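Local coordinates for protein acetylene hydratase (Pelobacter acetylenicus, PDB 2E7Z) that catalyses the hydration of acetylene to acetaldehyde, using a tungsten centre held by two molybdopterin guanine dinucleotides together with a [4Fe-4S] cluster, at residues Y136-V148 with Y357-E369. Residues are numbered along the deposited sequence; the frame is centred on the assembly and turned at random.
Sequences YMCIGNTAGVHRV and YPFLTYTGMSALE. With W (tungsten ion), chain G; MGD (2-amino-5,6-dimercapto-7-methyl-3,7,8a,9-tetrahydro-8-oxa-1,3,9,10-tetraaza-anthracen-4-one guanosine dinucleotide), chain E.
With chi1 at -66°, L360 turns CG away from its own carbonyl carbon and drives its two methyls against the 136-148 segment, while M365, bent at both chi2 and chi3, curls its CE back to R147. L360 CD1 lies over one face of the Y136 ring, 3.7 Å from Y136 CZ, a CH-pi contact; its other methyl, CD2, sits 3.9 Å from G144 CA. A CB on G144 would collide with that methyl, so glycine suits this turn of the helix. F359 points the edge of its ring at the backbone, CZ lying 3.4 Å from G144 O; V145 CG2 lies in plane at the ring edge, and V148 CG1 approaches F359 CE1 obliquely, 3.5 Å away. R147 is long enough to lie across both M365 and L368: their methyls share one guanidinium face, M365 CE being 3.6 Å from R147 NH1. With an alanine in place of R147, M365 CE and L368 CD1 would probably lose the flat surface they rest on. Y136 OH is hydrogen-bonded to N390 ND2 and Q711 O, and a water 2.7 Å from Y136 OH donates a weak bond to Y357 O. This largely apolar contact lies against one side of the helix that follows C138, a tungsten ligand, at the bis-MGD site of the DMSO reductase family.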
loop_
_atom_site.group_PDB
_atom_site.type_symbol
_atom_site.label_atom_id
_atom_site.label_comp_id
_atom_site.label_asym_id
_atom_site.label_seq_id
_atom_site.Cartn_x
_atom_site.Cartn_y
_atom_site.Cartn_z
ATOM N N TYR A 136 -3.537 3.605 1.941
ATOM C CA TYR A 136 -3.958 4.921 1.475
ATOM C C TYR A 136 -2.890 5.585 0.609
ATOM O O TYR A 136 -3.225 6.440 -0.224
ATOM C CB TYR A 136 -4.291 5.817 2.661
ATOM C CG TYR A 136 -5.162 7.015 2.349
ATOM C CD1 TYR A 136 -4.591 8.223 1.968
ATOM C CD2 TYR A 136 -6.552 6.929 2.444
ATOM C CE1 TYR A 136 -5.394 9.322 1.680
ATOM C CE2 TYR A 136 -7.379 8.029 2.167
ATOM C CZ TYR A 136 -6.782 9.233 1.798
ATOM O OH TYR A 136 -7.565 10.348 1.574
ATOM N N MET A 137 -1.617 5.215 0.769
ATOM C CA MET A 137 -0.589 5.687 -0.171
ATOM C C MET A 137 0.183 4.541 -0.786
ATOM O O MET A 137 1.382 4.671 -1.054
ATOM C CB MET A 137 0.364 6.730 0.450
ATOM C CG MET A 137 1.242 6.217 1.562
ATOM S SD MET A 137 2.223 7.595 2.206
ATOM C CE MET A 137 3.132 6.797 3.528
ATOM N N CYS A 138 -0.476 3.397 -0.974
ATOM C CA CYS A 138 0.130 2.291 -1.716
ATOM C C CYS A 138 -0.988 1.411 -2.247
ATOM O O CYS A 138 -1.567 0.651 -1.495
ATOM C CB CYS A 138 1.107 1.487 -0.845
ATOM S SG CYS A 138 1.895 0.137 -1.765
ATOM N N ILE A 139 -1.313 1.560 -3.532
ATOM C CA ILE A 139 -2.331 0.769 -4.225
ATOM C C ILE A 139 -3.755 1.241 -3.974
ATOM O O ILE A 139 -4.530 1.319 -4.911
ATOM C CB ILE A 139 -2.158 -0.793 -4.057
ATOM C CG1 ILE A 139 -0.781 -1.207 -4.600
ATOM C CG2 ILE A 139 -3.290 -1.525 -4.777
ATOM C CD1 ILE A 139 -0.364 -2.641 -4.321
ATOM N N GLY A 140 -4.127 1.535 -2.727
ATOM C CA GLY A 140 -5.510 1.991 -2.475
ATOM C C GLY A 140 -5.843 3.329 -3.128
ATOM O O GLY A 140 -6.876 3.471 -3.787
ATOM N N ASN A 141 -4.950 4.307 -2.956
ATOM C CA ASN A 141 -5.105 5.574 -3.680
ATOM C C ASN A 141 -5.064 5.323 -5.193
ATOM O O ASN A 141 -5.887 5.877 -5.954
ATOM C CB ASN A 141 -3.987 6.539 -3.263
ATOM C CG ASN A 141 -2.642 6.059 -3.702
ATOM O OD1 ASN A 141 -2.172 5.027 -3.229
ATOM N ND2 ASN A 141 -2.038 6.754 -4.679
ATOM N N THR A 142 -4.131 4.480 -5.626
ATOM C CA THR A 142 -3.938 4.253 -7.066
ATOM C C THR A 142 -5.216 3.726 -7.666
ATOM O O THR A 142 -5.622 4.128 -8.745
ATOM C CB THR A 142 -2.835 3.201 -7.316
ATOM O OG1 THR A 142 -1.843 3.236 -6.279
ATOM C CG2 THR A 142 -2.194 3.432 -8.682
ATOM N N ALA A 143 -5.863 2.796 -6.978
ATOM C CA ALA A 143 -7.112 2.252 -7.470
ATOM C C ALA A 143 -8.173 3.337 -7.648
ATOM O O ALA A 143 -8.903 3.311 -8.629
ATOM C CB ALA A 143 -7.616 1.118 -6.552
ATOM N N GLY A 144 -8.246 4.305 -6.729
ATOM C CA GLY A 144 -9.179 5.433 -6.914
ATOM C C GLY A 144 -8.921 6.205 -8.208
ATOM O O GLY A 144 -9.855 6.529 -8.954
ATOM N N VAL A 145 -7.650 6.495 -8.472
ATOM C CA VAL A 145 -7.273 7.225 -9.683
ATOM C C VAL A 145 -7.580 6.388 -10.932
ATOM O O VAL A 145 -8.118 6.892 -11.922
ATOM C CB VAL A 145 -5.813 7.681 -9.666
ATOM C CG1 VAL A 145 -5.482 8.428 -10.965
ATOM C CG2 VAL A 145 -5.540 8.614 -8.481
ATOM N N HIS A 146 -7.236 5.103 -10.884
ATOM C CA HIS A 146 -7.567 4.211 -12.009
ATOM C C HIS A 146 -9.059 4.164 -12.240
ATOM O O HIS A 146 -9.526 4.141 -13.375
ATOM C CB HIS A 146 -7.090 2.788 -11.738
ATOM C CG HIS A 146 -5.629 2.576 -11.954
ATOM N ND1 HIS A 146 -5.131 1.431 -12.542
ATOM C CD2 HIS A 146 -4.554 3.322 -11.603
ATOM C CE1 HIS A 146 -3.811 1.495 -12.565
ATOM N NE2 HIS A 146 -3.437 2.632 -11.998
ATOM N N ARG A 147 -9.831 4.177 -11.164
ATOM C CA ARG A 147 -11.276 4.066 -11.280
ATOM C C ARG A 147 -11.934 5.277 -11.915
ATOM O O ARG A 147 -12.829 5.143 -12.762
ATOM C CB ARG A 147 -11.869 3.771 -9.934
ATOM C CG ARG A 147 -11.637 2.327 -9.591
ATOM C CD ARG A 147 -12.324 1.994 -8.344
ATOM N NE ARG A 147 -13.776 2.010 -8.506
ATOM C CZ ARG A 147 -14.632 1.938 -7.500
ATOM N NH1 ARG A 147 -14.167 1.821 -6.233
ATOM N NH2 ARG A 147 -15.936 1.944 -7.775
ATOM N N VAL A 148 -11.478 6.469 -11.566
ATOM C CA VAL A 148 -12.043 7.650 -12.244
ATOM C C VAL A 148 -11.640 7.711 -13.719
ATOM O O VAL A 148 -12.340 8.325 -14.550
ATOM C CB VAL A 148 -11.708 8.991 -11.541
ATOM C CG1 VAL A 148 -12.164 8.949 -10.085
ATOM C CG2 VAL A 148 -10.223 9.358 -11.663
ATOM N N TYR A 357 -10.179 16.245 1.945
ATOM C CA TYR A 357 -9.772 15.520 0.752
ATOM C C TYR A 357 -10.804 14.434 0.437
ATOM O O TYR A 357 -10.582 13.238 0.675
ATOM C CB TYR A 357 -8.376 14.938 0.918
ATOM C CG TYR A 357 -7.365 16.011 1.132
ATOM C CD1 TYR A 357 -6.772 16.635 0.048
ATOM C CD2 TYR A 357 -6.956 16.369 2.430
ATOM C CE1 TYR A 357 -5.829 17.633 0.224
ATOM C CE2 TYR A 357 -6.022 17.369 2.621
ATOM C CZ TYR A 357 -5.473 18.008 1.510
ATOM O OH TYR A 357 -4.538 19.001 1.697
ATOM N N PRO A 358 -11.962 14.855 -0.069
ATOM C CA PRO A 358 -13.071 13.916 -0.271
ATOM C C PRO A 358 -12.857 12.831 -1.338
ATOM O O PRO A 358 -13.605 11.863 -1.373
ATOM C CB PRO A 358 -14.240 14.851 -0.675
ATOM C CG PRO A 358 -13.535 16.037 -1.268
ATOM C CD PRO A 358 -12.365 16.244 -0.380
ATOM N N PHE A 359 -11.905 13.009 -2.244
ATOM C CA PHE A 359 -11.767 12.072 -3.382
ATOM C C PHE A 359 -11.946 10.583 -2.992
ATOM O O PHE A 359 -12.779 9.877 -3.540
ATOM C CB PHE A 359 -10.441 12.321 -4.101
ATOM C CG PHE A 359 -10.113 11.312 -5.184
ATOM C CD1 PHE A 359 -11.120 10.707 -5.937
ATOM C CD2 PHE A 359 -8.799 11.026 -5.484
ATOM C CE1 PHE A 359 -10.813 9.757 -6.922
ATOM C CE2 PHE A 359 -8.475 10.099 -6.492
ATOM C CZ PHE A 359 -9.496 9.464 -7.206
ATOM N N LEU A 360 -11.159 10.108 -2.030
ATOM C CA LEU A 360 -11.131 8.674 -1.733
ATOM C C LEU A 360 -12.212 8.199 -0.751
ATOM O O LEU A 360 -12.309 6.999 -0.434
ATOM C CB LEU A 360 -9.720 8.279 -1.285
ATOM C CG LEU A 360 -8.619 8.402 -2.370
ATOM C CD1 LEU A 360 -7.214 8.273 -1.799
ATOM C CD2 LEU A 360 -8.869 7.429 -3.574
ATOM N N THR A 361 -13.032 9.143 -0.290
ATOM C CA THR A 361 -14.174 8.843 0.557
ATOM C C THR A 361 -15.348 8.301 -0.235
ATOM O O THR A 361 -15.363 8.379 -1.467
ATOM C CB THR A 361 -14.663 10.061 1.368
ATOM O OG1 THR A 361 -15.300 10.994 0.460
ATOM C CG2 THR A 361 -13.519 10.739 2.152
ATOM N N TYR A 362 -16.346 7.783 0.474
ATOM C CA TYR A 362 -17.626 7.457 -0.184
ATOM C C TYR A 362 -18.120 8.597 -1.058
ATOM O O TYR A 362 -18.615 8.363 -2.180
ATOM C CB TYR A 362 -18.720 7.175 0.818
ATOM C CG TYR A 362 -18.597 5.860 1.543
ATOM C CD1 TYR A 362 -18.935 4.664 0.905
ATOM C CD2 TYR A 362 -18.203 5.822 2.883
ATOM C CE1 TYR A 362 -18.860 3.447 1.582
ATOM C CE2 TYR A 362 -18.090 4.596 3.574
ATOM C CZ TYR A 362 -18.438 3.426 2.916
ATOM O OH TYR A 362 -18.395 2.223 3.562
ATOM N N THR A 363 -18.028 9.818 -0.546
ATOM C CA THR A 363 -18.588 10.960 -1.293
ATOM C C THR A 363 -17.804 11.182 -2.585
ATOM O O THR A 363 -18.379 11.374 -3.662
ATOM C CB THR A 363 -18.546 12.232 -0.452
ATOM O OG1 THR A 363 -19.439 12.072 0.641
ATOM C CG2 THR A 363 -18.918 13.471 -1.281
ATOM N N GLY A 364 -16.478 11.195 -2.491
ATOM C CA GLY A 364 -15.658 11.416 -3.681
ATOM C C GLY A 364 -15.797 10.347 -4.747
ATOM O O GLY A 364 -15.680 10.631 -5.942
ATOM N N MET A 365 -16.055 9.110 -4.329
ATOM C CA MET A 365 -16.145 7.989 -5.240
ATOM C C MET A 365 -17.590 7.796 -5.754
ATOM O O MET A 365 -17.850 6.942 -6.616
ATOM C CB MET A 365 -15.618 6.713 -4.540
ATOM C CG MET A 365 -14.158 6.818 -4.060
ATOM S SD MET A 365 -13.021 6.915 -5.444
ATOM C CE MET A 365 -13.001 5.183 -5.932
ATOM N N SER A 366 -18.528 8.617 -5.275
ATOM C CA SER A 366 -19.940 8.316 -5.491
ATOM C C SER A 366 -20.360 8.343 -6.966
ATOM O O SER A 366 -21.251 7.600 -7.350
ATOM C CB SER A 366 -20.834 9.226 -4.661
ATOM O OG SER A 366 -20.623 10.554 -5.053
ATOM N N ALA A 367 -19.693 9.149 -7.781
ATOM C CA ALA A 367 -20.028 9.165 -9.220
ATOM C C ALA A 367 -19.726 7.816 -9.898
ATOM O O ALA A 367 -20.179 7.584 -11.022
ATOM C CB ALA A 367 -19.291 10.281 -9.926
ATOM N N LEU A 368 -18.986 6.934 -9.219
ATOM C CA LEU A 368 -18.688 5.612 -9.775
ATOM C C LEU A 368 -19.679 4.514 -9.371
ATOM O O LEU A 368 -19.579 3.383 -9.859
ATOM C CB LEU A 368 -17.261 5.178 -9.447
ATOM C CG LEU A 368 -16.157 6.176 -9.810
ATOM C CD1 LEU A 368 -14.868 5.660 -9.320
ATOM C CD2 LEU A 368 -16.074 6.422 -11.325
ATOM N N GLU A 369 -20.646 4.851 -8.521
ATOM C CA GLU A 369 -21.621 3.864 -8.019
ATOM C C GLU A 369 -22.443 3.220 -9.132
ATOM O O GLU A 369 -22.420 2.007 -9.316
ATOM C CB GLU A 369 -22.535 4.499 -6.968
ATOM C CG GLU A 369 -21.815 4.713 -5.631
ATOM C CD GLU A 369 -22.545 5.657 -4.685
ATOM O OE1 GLU A 369 -23.751 5.911 -4.905
ATOM O OE2 GLU A 369 -21.903 6.152 -3.719
HETATM W W W G . 3.250 -1.218 -0.427
HETATM P PB MGD E . 3.406 -2.019 9.170
HETATM O O1B MGD E . 3.102 -0.562 9.413
HETATM O O2B MGD E . 4.782 -2.536 9.382
HETATM O O3B MGD E . 3.013 -2.456 7.678
HETATM O O3A MGD E . 1.753 -1.055 6.017
HETATM P PA MGD E . 1.619 -2.411 6.880
HETATM O O1A MGD E . 1.636 -3.632 6.010
HETATM O O2A MGD E . 0.472 -2.174 7.816
HETATM O "O5'" MGD E . 2.381 -2.840 10.106
HETATM C "C5'" MGD E . 2.123 -4.203 9.816
HETATM C "C4'" MGD E . 1.838 -4.872 11.146
HETATM O "O4'" MGD E . 1.278 -6.163 10.859
HETATM C "C3'" MGD E . 3.092 -5.188 11.955
HETATM O "O3'" MGD E . 2.967 -4.591 13.257
HETATM C "C2'" MGD E . 3.185 -6.727 12.035
HETATM O "O2'" MGD E . 3.707 -7.274 13.262
HETATM C "C1'" MGD E . 1.741 -7.108 11.850
HETATM N N9 MGD E . 1.483 -8.424 11.246
HETATM C C8 MGD E . 2.166 -9.022 10.239
HETATM N N7 MGD E . 1.578 -10.174 9.880
HETATM C C5 MGD E . 0.454 -10.282 10.622
HETATM C C6 MGD E . -0.635 -11.234 10.758
HETATM O O6 MGD E . -0.689 -12.264 10.053
HETATM N N1 MGD E . -1.591 -10.921 11.649
HETATM C C2 MGD E . -1.564 -9.876 12.469
HETATM N N2 MGD E . -2.605 -9.681 13.330
HETATM N N3 MGD E . -0.594 -8.968 12.406
HETATM C C4 MGD E . 0.400 -9.136 11.510
HETATM C C10 MGD E . 2.422 -1.131 4.757
HETATM C C11 MGD E . 2.091 0.143 4.011
HETATM O O11 MGD E . 2.731 1.191 4.737
HETATM C C12 MGD E . 2.612 0.068 2.597
HETATM S S12 MGD E . 2.166 -1.278 1.641
HETATM C C13 MGD E . 3.355 1.060 2.081
HETATM S S13 MGD E . 4.064 0.953 0.536
HETATM C C14 MGD E . 3.644 2.330 2.821
HETATM N N15 MGD E . 5.037 2.424 3.228
HETATM C C16 MGD E . 5.313 3.512 4.004
HETATM C C17 MGD E . 6.599 4.224 4.004
HETATM O O17 MGD E . 7.528 3.855 3.252
HETATM N N18 MGD E . 6.729 5.283 4.828
HETATM C C19 MGD E . 5.737 5.717 5.647
HETATM N N19 MGD E . 5.933 6.781 6.454
HETATM N N20 MGD E . 4.553 5.096 5.711
HETATM C C21 MGD E . 4.295 4.039 4.930
HETATM N N22 MGD E . 3.096 3.455 4.987
HETATM C C23 MGD E . 2.710 2.431 4.038
HETATM O O HOH W 1 -10.196 10.229 2.104
HETATM O O HOH W 2 1.886 -2.578 -1.101
#